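Side-chain contacts in immune protein (Enterobacter cloacae, PDB 6D7Y), which probably acts as an immunity protein that binds and neutralises the toxic C-terminal tip of a CdiA protein of contact-dependent growth inhibition: residues Phe72-Lys75 and Asp76-Leu80; Ser15-Phe18 and Phe19-Glu23. All blocks are in the same frame, centred on the assembly; numbering follows the deposited sequence.

In the fold
Both contacts are local, and they follow one another along the chain without nesting or crossing. From the N terminus, strand 3-10 leads into interaction 2, at the start of helix 17-25, where neighbouring side chains and those a turn apart meet and no long loop is closed. The chain then passes Lys27 and Asp29, enters strand 30-36 and, after helix 50-58, reaches the hairpin of strands 63-75 and 78-90; interaction 1 closes its tight turn. The two contacts lie about 19 Å apart between centres and do not touch. Lys27 and Asp29, just after helix 17-25, bind the hairpin end, while strand 93-102 and helix 105-126 are touched by side chains of both contacts.

Interaction 1 of 2, residues Phe72-Lys75 and Asp76-Leu80; sequences FSVK and DGLKL
Val74 and Leu78 meet on one side of the hairpin end, where CD1 of Leu78 presses on both CB and CG2 of Val74 at 3.4 Å, a tight fit for carbon atoms. The Leu78 branch reaches across because its CG stands between the backbone N and the carbonyl carbon (chi1 66°), which folds the side chain back over the partner strand. CG2 of Val74 is shared, since CD1 of Leu80 also lies 4.0 Å from it. The same Leu80 methyl comes obliquely to the Phe72 ring, 4.4 Å from its CD2, and so links valine and phenylalanine.

Backbone bonds set this spacing. Phe72 and Leu80 form an antiparallel hydrogen-bonded pair, with Leu80 N to Phe72 O at 2.8 Å and Phe72 N to Leu80 O at 3.1 Å. Nearer the turn, Val74 N gives a bond of 3.0 Å to Leu78 O. A type I' turn runs from Lys75 to Leu78, with Asp76 and Gly77 in left-handed backbone conformations, and Leu78 N closes it on Lys75 O at 3.1 Å, approaching from above the carbonyl plane.

Farther out, Ser73 and Lys79 face each other on the other side of the ribbon as a non-hydrogen-bonded pair. Lys27 receives the Ser73 hydroxyl on its backbone O, donates from NZ to Val74 O and lies against the Phe72 ring as a cation-pi partner; Lys79 ends in a salt bridge to Asp29. Phe115 of helix 105-126 touches Val74; in strand 93-102, Leu98 touches Phe72 and Phe100 touches Leu80.

The contact thus divides by chemistry: hydrocarbon of Phe72, Val74 and Leu80 meets helix 105-126 and strand 93-102, whereas Ser73 and Lys79, with Val74 O and the Phe72 ring, join the hairpin to Lys27 and Asp29.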
ATOM      1  N   PHE B  72      10.387  -5.468   3.350  1.00 37.45           N
ATOM      2  CA  PHE B  72      10.076  -4.243   2.618  1.00 37.66           C
ATOM      3  C   PHE B  72      10.899  -3.081   3.163  1.00 39.49           C
ATOM      4  O   PHE B  72      10.755  -2.737   4.321  1.00 38.27           O
ATOM      5  CB  PHE B  72       8.587  -3.906   2.745  1.00 36.03           C
ATOM      6  CG  PHE B  72       8.196  -2.675   1.991  1.00 36.06           C
ATOM      7  CD1 PHE B  72       7.946  -2.739   0.627  1.00 37.37           C
ATOM      8  CD2 PHE B  72       8.121  -1.439   2.626  1.00 36.44           C
ATOM      9  CE1 PHE B  72       7.607  -1.603  -0.090  1.00 37.54           C
ATOM     10  CE2 PHE B  72       7.776  -0.300   1.912  1.00 36.27           C
ATOM     11  CZ  PHE B  72       7.521  -0.381   0.555  1.00 37.20           C
ATOM     12  N   SER B  73      11.766  -2.496   2.334  1.00 42.24           N
ATOM     13  CA  SER B  73      12.594  -1.366   2.770  1.00 45.03           C
ATOM     14  C   SER B  73      11.837  -0.099   2.417  1.00 45.20           C
ATOM     15  O   SER B  73      11.438   0.084   1.273  1.00 44.83           O
ATOM     16  CB  SER B  73      13.965  -1.380   2.090  1.00 49.31           C
ATOM     17  OG  SER B  73      13.836  -1.275   0.686  1.00 50.19           O
ATOM     18  N   VAL B  74      11.635   0.770   3.395  1.00 45.60           N
ATOM     19  CA  VAL B  74      10.872   1.992   3.169  1.00 46.89           C
ATOM     20  C   VAL B  74      11.778   3.105   2.636  1.00 51.20           C
ATOM     21  O   VAL B  74      11.639   3.540   1.482  1.00 51.32           O
ATOM     22  CB  VAL B  74      10.159   2.439   4.465  1.00 45.57           C
ATOM     23  CG1 VAL B  74       9.200   3.588   4.189  1.00 45.21           C
ATOM     24  CG2 VAL B  74       9.396   1.266   5.072  1.00 44.58           C
ATOM     25  N   LYS B  75      12.723   3.530   3.467  1.00 54.90           N
ATOM     26  CA  LYS B  75      13.620   4.617   3.114  1.00 60.36           C
ATOM     27  C   LYS B  75      14.823   4.551   4.035  1.00 63.80           C
ATOM     28  O   LYS B  75      14.725   4.012   5.139  1.00 62.75           O
ATOM     29  CB  LYS B  75      12.890   5.938   3.362  1.00 60.73           C
ATOM     30  CG  LYS B  75      13.502   7.215   2.797  1.00 64.92           C
ATOM     31  CD  LYS B  75      13.190   7.434   1.329  1.00 65.49           C
ATOM     32  CE  LYS B  75      13.562   8.858   0.935  1.00 68.86           C
ATOM     33  NZ  LYS B  75      13.094   9.210  -0.433  1.00 70.44           N
ATOM     34  N   ASP B  76      15.949   5.091   3.571  1.00 69.23           N
ATOM     35  CA  ASP B  76      17.203   5.172   4.339  1.00 74.25           C
ATOM     36  C   ASP B  76      17.599   3.919   5.149  1.00 74.69           C
ATOM     37  O   ASP B  76      18.133   4.027   6.257  1.00 77.00           O
ATOM     38  CB  ASP B  76      17.156   6.411   5.256  1.00 76.69           C
ATOM     39  CG  ASP B  76      17.041   7.726   4.478  1.00 80.39           C
ATOM     40  OD1 ASP B  76      17.453   7.785   3.296  1.00 82.48           O
ATOM     41  OD2 ASP B  76      16.561   8.717   5.070  1.00 83.06           O
ATOM     42  N   GLY B  77      17.334   2.741   4.591  1.00 72.21           N
ATOM     43  CA  GLY B  77      17.695   1.484   5.242  1.00 72.36           C
ATOM     44  C   GLY B  77      16.702   0.839   6.199  1.00 69.81           C
ATOM     45  O   GLY B  77      16.851  -0.347   6.491  1.00 68.70           O
ATOM     46  N   LEU B  78      15.700   1.569   6.704  1.00 66.57           N
ATOM     47  CA  LEU B  78      14.748   0.920   7.630  1.00 64.29           C
ATOM     48  C   LEU B  78      13.881  -0.055   6.819  1.00 61.47           C
ATOM     49  O   LEU B  78      13.414   0.278   5.716  1.00 60.15           O
ATOM     50  CB  LEU B  78      13.946   1.917   8.484  1.00 63.38           C
ATOM     51  CG  LEU B  78      12.919   2.929   7.989  1.00 62.04           C
ATOM     52  CD1 LEU B  78      11.660   2.252   7.469  1.00 59.91           C
ATOM     53  CD2 LEU B  78      12.545   3.841   9.156  1.00 62.59           C
ATOM     54  N   LYS B  79      13.693  -1.256   7.369  1.00 58.89           N
ATOM     55  CA  LYS B  79      13.001  -2.337   6.680  1.00 57.70           C
ATOM     56  C   LYS B  79      11.976  -3.025   7.594  1.00 55.94           C
ATOM     57  O   LYS B  79      12.278  -3.370   8.736  1.00 56.59           O
ATOM     58  CB  LYS B  79      14.079  -3.329   6.226  1.00 61.04           C
ATOM     59  CG  LYS B  79      13.732  -4.261   5.077  1.00 62.44           C
ATOM     60  CD  LYS B  79      14.985  -5.025   4.660  1.00 64.82           C
ATOM     61  CE  LYS B  79      14.822  -5.769   3.344  1.00 66.59           C
ATOM     62  NZ  LYS B  79      16.088  -6.432   2.906  1.00 69.61           N
ATOM     63  N   LEU B  80      10.765  -3.217   7.079  1.00 51.73           N
ATOM     64  CA  LEU B  80       9.682  -3.855   7.836  1.00 47.01           C
ATOM     65  C   LEU B  80       9.722  -5.362   7.551  1.00 47.52           C
ATOM     66  O   LEU B  80       9.775  -5.757   6.378  1.00 46.47           O
ATOM     67  CB  LEU B  80       8.343  -3.283   7.385  1.00 43.66           C
ATOM     68  CG  LEU B  80       8.280  -1.751   7.371  1.00 44.57           C
ATOM     69  CD1 LEU B  80       6.935  -1.270   6.843  1.00 42.77           C
ATOM     70  CD2 LEU B  80       8.555  -1.176   8.754  1.00 45.89           C
TER

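Interaction 2 of 2, residues Ser15-Phe18 and Phe19-Glu23; sequences SRLF and FLLKE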
ATOM      1  N   SER B  15      -4.025   3.406 -15.205  1.00 52.28           N
ATOM      2  CA  SER B  15      -3.067   3.162 -16.296  1.00 54.36           C
ATOM      3  C   SER B  15      -1.635   2.987 -15.761  1.00 53.46           C
ATOM      4  O   SER B  15      -0.784   2.453 -16.464  1.00 54.83           O
ATOM      5  CB  SER B  15      -3.071   4.308 -17.318  1.00 57.33           C
ATOM      6  OG  SER B  15      -4.310   4.403 -17.997  1.00 58.85           O
ATOM      7  N   ARG B  16      -1.384   3.455 -14.532  1.00 50.93           N
ATOM      8  CA  ARG B  16      -0.059   3.392 -13.892  1.00 49.66           C
ATOM      9  C   ARG B  16       0.009   2.334 -12.786  1.00 46.19           C
ATOM     10  O   ARG B  16       1.075   2.113 -12.216  1.00 44.86           O
ATOM     11  CB  ARG B  16       0.273   4.742 -13.237  1.00 50.59           C
ATOM     12  CG  ARG B  16       0.118   5.977 -14.120  1.00 53.76           C
ATOM     13  CD  ARG B  16       1.179   6.150 -15.192  1.00 57.29           C
ATOM     14  NE  ARG B  16       2.500   6.479 -14.637  1.00 58.06           N
ATOM     15  CZ  ARG B  16       3.553   5.660 -14.561  1.00 58.70           C
ATOM     16  NH1 ARG B  16       4.685   6.107 -14.025  1.00 58.90           N
ATOM     17  NH2 ARG B  16       3.514   4.413 -15.034  1.00 60.17           N
ATOM     18  N   LEU B  17      -1.130   1.715 -12.471  1.00 44.55           N
ATOM     19  CA  LEU B  17      -1.219   0.697 -11.409  1.00 42.19           C
ATOM     20  C   LEU B  17      -0.138  -0.391 -11.450  1.00 41.94           C
ATOM     21  O   LEU B  17       0.558  -0.603 -10.468  1.00 41.41           O
ATOM     22  CB  LEU B  17      -2.610   0.061 -11.423  1.00 42.06           C
ATOM     23  CG  LEU B  17      -2.911  -1.032 -10.395  1.00 40.69           C
ATOM     24  CD1 LEU B  17      -2.587  -0.569  -8.983  1.00 39.06           C
ATOM     25  CD2 LEU B  17      -4.368  -1.448 -10.529  1.00 40.82           C
ATOM     26  N   PHE B  18      -0.020  -1.102 -12.564  1.00 43.70           N
ATOM     27  CA  PHE B  18       1.022  -2.135 -12.684  1.00 43.81           C
ATOM     28  C   PHE B  18       2.414  -1.608 -12.315  1.00 43.26           C
ATOM     29  O   PHE B  18       3.149  -2.239 -11.574  1.00 42.04           O
ATOM     30  CB  PHE B  18       1.076  -2.710 -14.104  1.00 46.81           C
ATOM     31  CG  PHE B  18       2.281  -3.591 -14.349  1.00 48.29           C
ATOM     32  CD1 PHE B  18       2.290  -4.922 -13.933  1.00 48.29           C
ATOM     33  CD2 PHE B  18       3.414  -3.083 -14.967  1.00 49.99           C
ATOM     34  CE1 PHE B  18       3.405  -5.728 -14.147  1.00 49.46           C
ATOM     35  CE2 PHE B  18       4.531  -3.879 -15.178  1.00 51.05           C
ATOM     36  CZ  PHE B  18       4.526  -5.207 -14.775  1.00 50.91           C
ATOM     37  N   PHE B  19       2.766  -0.440 -12.838  1.00 44.40           N
ATOM     38  CA  PHE B  19       4.090   0.136 -12.590  1.00 44.62           C
ATOM     39  C   PHE B  19       4.265   0.590 -11.139  1.00 42.29           C
ATOM     40  O   PHE B  19       5.368   0.517 -10.583  1.00 41.55           O
ATOM     41  CB  PHE B  19       4.364   1.211 -13.646  1.00 47.10           C
ATOM     42  CG  PHE B  19       4.260   0.667 -15.053  1.00 49.92           C
ATOM     43  CD1 PHE B  19       5.303  -0.078 -15.600  1.00 51.21           C
ATOM     44  CD2 PHE B  19       3.093   0.841 -15.808  1.00 50.99           C
ATOM     45  CE1 PHE B  19       5.197  -0.622 -16.870  1.00 53.62           C
ATOM     46  CE2 PHE B  19       2.987   0.309 -17.088  1.00 53.28           C
ATOM     47  CZ  PHE B  19       4.040  -0.428 -17.619  1.00 54.49           C
ATOM     48  N   LEU B  20       3.174   1.035 -10.519  1.00 41.11           N
ATOM     49  CA  LEU B  20       3.218   1.387  -9.104  1.00 39.12           C
ATOM     50  C   LEU B  20       3.493   0.096  -8.328  1.00 37.79           C
ATOM     51  O   LEU B  20       4.367   0.055  -7.476  1.00 36.18           O
ATOM     52  CB  LEU B  20       1.895   1.995  -8.634  1.00 38.76           C
ATOM     53  CG  LEU B  20       1.767   2.308  -7.133  1.00 37.48           C
ATOM     54  CD1 LEU B  20       2.826   3.290  -6.676  1.00 38.02           C
ATOM     55  CD2 LEU B  20       0.385   2.853  -6.832  1.00 37.63           C
ATOM     56  N   LEU B  21       2.767  -0.965  -8.669  1.00 38.28           N
ATOM     57  CA  LEU B  21       2.942  -2.243  -7.971  1.00 38.16           C
ATOM     58  C   LEU B  21       4.359  -2.782  -8.132  1.00 39.78           C
ATOM     59  O   LEU B  21       4.923  -3.273  -7.163  1.00 39.98           O
ATOM     60  CB  LEU B  21       1.868  -3.260  -8.372  1.00 38.18           C
ATOM     61  CG  LEU B  21       0.434  -2.895  -7.922  1.00 37.29           C
ATOM     62  CD1 LEU B  21      -0.584  -3.799  -8.600  1.00 38.14           C
ATOM     63  CD2 LEU B  21       0.253  -2.917  -6.405  1.00 35.32           C
ATOM     64  N   LYS B  22       4.943  -2.665  -9.333  1.00 42.58           N
ATOM     65  CA  LYS B  22       6.331  -3.112  -9.572  1.00 44.52           C
ATOM     66  C   LYS B  22       7.298  -2.268  -8.755  1.00 44.09           C
ATOM     67  O   LYS B  22       8.278  -2.774  -8.238  1.00 44.06           O
ATOM     68  CB  LYS B  22       6.707  -3.041 -11.066  1.00 47.27           C
ATOM     69  CG  LYS B  22       5.956  -4.005 -11.980  1.00 48.65           C
ATOM     70  CD  LYS B  22       6.174  -5.472 -11.635  1.00 49.30           C
ATOM     71  CE  LYS B  22       7.621  -5.925 -11.790  1.00 51.40           C
ATOM     72  NZ  LYS B  22       7.766  -7.355 -11.379  1.00 51.54           N
ATOM     73  N   GLU B  23       7.010  -0.974  -8.664  1.00 45.05           N
ATOM     74  CA  GLU B  23       7.801  -0.029  -7.871  1.00 45.71           C
ATOM     75  C   GLU B  23       7.818  -0.457  -6.393  1.00 44.74           C
ATOM     76  O   GLU B  23       8.882  -0.545  -5.770  1.00 45.39           O
ATOM     77  CB  GLU B  23       7.216   1.388  -8.058  1.00 47.89           C
ATOM     78  CG  GLU B  23       7.605   2.437  -7.026  1.00 48.64           C
ATOM     79  CD  GLU B  23       9.096   2.653  -6.908  1.00 51.50           C
ATOM     80  OE1 GLU B  23       9.824   2.377  -7.885  1.00 56.05           O
ATOM     81  OE2 GLU B  23       9.543   3.131  -5.839  1.00 51.58           O
TER
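At the N-terminal end of helix 17-25, Phe18 meets its neighbour Phe19 and, one turn on, Lys22. The two rings make a T-shaped pair, with planes at 89° and centroids 4.9 Å apart: the Phe18 edge points at a face of Phe19, its CD2 standing over the ring centre. Phe18 is sent outward with CG anti to the backbone N (chi1 170°), alongside Lys22. That lysine, bent at chi2 and chi3, lays CG over one Phe18 face, 3.6 Å from the ring centroid, as a CH-pi contact, while its NZ turns to a salt bridge with Glu25. Arg16 folds back so that NH2 comes 3.6 Å from CB of Phe19; its NH1 is bound by Asp125 O.

Another side of the helix is lined by leucines. CD1 of Leu17 and CD1 of Leu21 lie side by side at 3.8 Å, and both residues pack on Ile53 of helix 50-58 and Val96 of strand 93-102. Underneath, Leu20 N, Leu21 N and Lys22 N each bond to the carbonyl O four residues back. Leucines inside and charged Arg16, Lys22 and Glu23 outside, with both rings on the more exposed face, are the pattern of an amphipathic helix lying on a sheet.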